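Local coordinates for protein thiamine monophosphate kinase (Aquifex aeolicus, PDB 1VQV) that catalyses the ATP-dependent phosphorylation of thiamine monophosphate to thiamine diphosphate, the active form of vitamin B1, and works as a homodimer, at residues Leu164-Leu168 and Leu181-Leu186. Residues are numbered along the deposited sequence; the frame is centred on the assembly and turned at random.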
loop_
_atom_site.group_PDB
_atom_site.type_symbol
_atom_site.label_atom_id
_atom_site.label_comp_id
_atom_site.label_asym_id
_atom_site.label_seq_id
_atom_site.Cartn_x
_atom_site.Cartn_y
_atom_site.Cartn_z
ATOM N N LEU B 164 -1.573 20.712 -15.780
ATOM C CA LEU B 164 -0.866 20.955 -14.533
ATOM C C LEU B 164 -0.329 22.384 -14.529
ATOM O O LEU B 164 -0.310 23.062 -13.496
ATOM C CB LEU B 164 0.290 19.964 -14.378
ATOM C CG LEU B 164 1.247 20.225 -13.207
ATOM C CD1 LEU B 164 0.457 20.332 -11.908
ATOM C CD2 LEU B 164 2.283 19.104 -13.131
ATOM N N GLU B 165 0.114 22.835 -15.697
ATOM C CA GLU B 165 0.644 24.182 -15.842
ATOM C C GLU B 165 -0.483 25.198 -15.695
ATOM O O GLU B 165 -0.276 26.259 -15.106
ATOM C CB GLU B 165 1.338 24.340 -17.196
ATOM C CG GLU B 165 2.728 23.712 -17.265
ATOM C CD GLU B 165 3.203 23.532 -18.698
ATOM O OE1 GLU B 165 2.906 24.396 -19.538
ATOM O OE2 GLU B 165 3.878 22.535 -18.986
ATOM N N LEU B 166 -1.663 24.874 -16.228
ATOM C CA LEU B 166 -2.822 25.760 -16.119
ATOM C C LEU B 166 -3.235 25.832 -14.636
ATOM O O LEU B 166 -3.627 26.885 -14.122
ATOM C CB LEU B 166 -3.993 25.243 -16.972
ATOM C CG LEU B 166 -3.896 25.276 -18.506
ATOM C CD1 LEU B 166 -5.203 24.817 -19.143
ATOM C CD2 LEU B 166 -3.592 26.683 -18.963
ATOM N N LEU B 167 -3.151 24.705 -13.941
ATOM C CA LEU B 167 -3.485 24.706 -12.532
ATOM C C LEU B 167 -2.477 25.590 -11.815
ATOM O O LEU B 167 -2.857 26.463 -11.041
ATOM C CB LEU B 167 -3.429 23.290 -11.971
ATOM C CG LEU B 167 -4.615 22.437 -12.390
ATOM C CD1 LEU B 167 -4.423 21.005 -11.912
ATOM C CD2 LEU B 167 -5.895 23.046 -11.815
ATOM N N LEU B 168 -1.190 25.379 -12.081
ATOM C CA LEU B 168 -0.173 26.182 -11.421
ATOM C C LEU B 168 -0.386 27.678 -11.667
ATOM O O LEU B 168 0.134 28.507 -10.934
ATOM C CB LEU B 168 1.238 25.772 -11.877
ATOM C CG LEU B 168 1.743 24.348 -11.585
ATOM C CD1 LEU B 168 3.200 24.246 -12.021
ATOM C CD2 LEU B 168 1.625 24.007 -10.090
ATOM N N LEU B 181 -8.325 20.228 -20.486
ATOM C CA LEU B 181 -6.916 19.915 -20.258
ATOM C C LEU B 181 -6.644 19.625 -18.792
ATOM O O LEU B 181 -5.914 18.687 -18.450
ATOM C CB LEU B 181 -6.034 21.081 -20.714
ATOM C CG LEU B 181 -5.856 21.220 -22.225
ATOM C CD1 LEU B 181 -5.031 22.466 -22.567
ATOM C CD2 LEU B 181 -5.177 19.965 -22.742
ATOM N N ILE B 182 -7.238 20.454 -17.937
ATOM C CA ILE B 182 -7.097 20.336 -16.493
ATOM C C ILE B 182 -7.769 19.047 -16.046
ATOM O O ILE B 182 -7.234 18.291 -15.244
ATOM C CB ILE B 182 -7.779 21.537 -15.779
ATOM C CG1 ILE B 182 -7.298 22.853 -16.402
ATOM C CG2 ILE B 182 -7.474 21.515 -14.280
ATOM C CD1 ILE B 182 -7.897 24.111 -15.783
ATOM N N GLN B 183 -8.951 18.798 -16.579
ATOM C CA GLN B 183 -9.691 17.613 -16.220
ATOM C C GLN B 183 -8.903 16.348 -16.566
ATOM O O GLN B 183 -8.924 15.379 -15.815
ATOM C CB GLN B 183 -11.072 17.661 -16.900
ATOM C CG GLN B 183 -11.883 18.900 -16.437
ATOM C CD GLN B 183 -13.344 18.960 -16.914
ATOM O OE1 GLN B 183 -14.112 19.844 -16.488
ATOM N NE2 GLN B 183 -13.730 18.031 -17.792
ATOM N N ARG B 184 -8.181 16.367 -17.684
ATOM C CA ARG B 184 -7.379 15.218 -18.108
ATOM C C ARG B 184 -6.254 14.927 -17.124
ATOM O O ARG B 184 -5.762 13.796 -17.020
ATOM C CB ARG B 184 -6.790 15.474 -19.502
ATOM C CG ARG B 184 -7.687 14.975 -20.631
ATOM C CD ARG B 184 -7.543 15.747 -21.932
ATOM N NE ARG B 184 -8.789 15.636 -22.693
ATOM C CZ ARG B 184 -9.141 16.420 -23.708
ATOM N NH1 ARG B 184 -8.343 17.393 -24.125
ATOM N NH2 ARG B 184 -10.322 16.252 -24.280
ATOM N N HIS B 185 -5.852 15.957 -16.396
ATOM C CA HIS B 185 -4.782 15.815 -15.432
ATOM C C HIS B 185 -5.325 15.531 -14.041
ATOM O O HIS B 185 -4.725 14.788 -13.276
ATOM C CB HIS B 185 -3.927 17.081 -15.438
ATOM C CG HIS B 185 -2.889 17.118 -14.364
ATOM N ND1 HIS B 185 -3.109 17.711 -13.142
ATOM C CD2 HIS B 185 -1.627 16.635 -14.326
ATOM C CE1 HIS B 185 -2.025 17.596 -12.394
ATOM N NE2 HIS B 185 -1.111 16.946 -13.090
ATOM N N LEU B 186 -6.477 16.105 -13.726
ATOM C CA LEU B 186 -7.074 15.921 -12.411
ATOM C C LEU B 186 -7.953 14.675 -12.293
ATOM O O LEU B 186 -7.872 13.934 -11.315
ATOM C CB LEU B 186 -7.887 17.166 -12.029
ATOM C CG LEU B 186 -7.534 17.818 -10.690
ATOM C CD1 LEU B 186 -6.042 18.011 -10.623
ATOM C CD2 LEU B 186 -8.242 19.155 -10.552
#
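Leu164 and His185 meet in a CH-pi contact. CB of Leu164 sits 3.8 Å from the centroid of the His185 ring, over one face and shifted toward the NE2 side. Leu164 CD1 also reaches the ring, 3.7 Å from His185 CE1. With CG anti to the backbone N (chi1 173°), the His185 ring extends toward Leu164. Leu167 CD1 approaches His185 ND1 obliquely at 3.8 Å.

The other contacts are aliphatic. The two methyls of Leu167 meet different partners. Its CD2 packs on Ile182 CG2, and its CD1 lies 3.6 Å from Leu186 CD1. Further along, Leu166 CD1 rests 4.0 Å from Ile182 CG1 and 4.1 Å from Leu181 CB. The side chains of Leu166 and Ile182 cross at about a right angle.

The segments lie on helices 159-168 and 176-186, joined by a short connection; the axes of 164-168 and 181-186 approach to 8.9 Å and cross at -105°. Tyr243 of helix 238-246 packs against Leu166 and Leu181. Replacing His185 by alanine is likely to leave Leu164 CB without the ring face it covers and to open a gap beside Leu167 CD1. The His185 side chain is about 7 Å from those of the substrate-binding residues His50 and Glu260. With contacts made by methyls and one ring face, dispersion and shape, rather than polar bonds, join this helix pair near the substrate site.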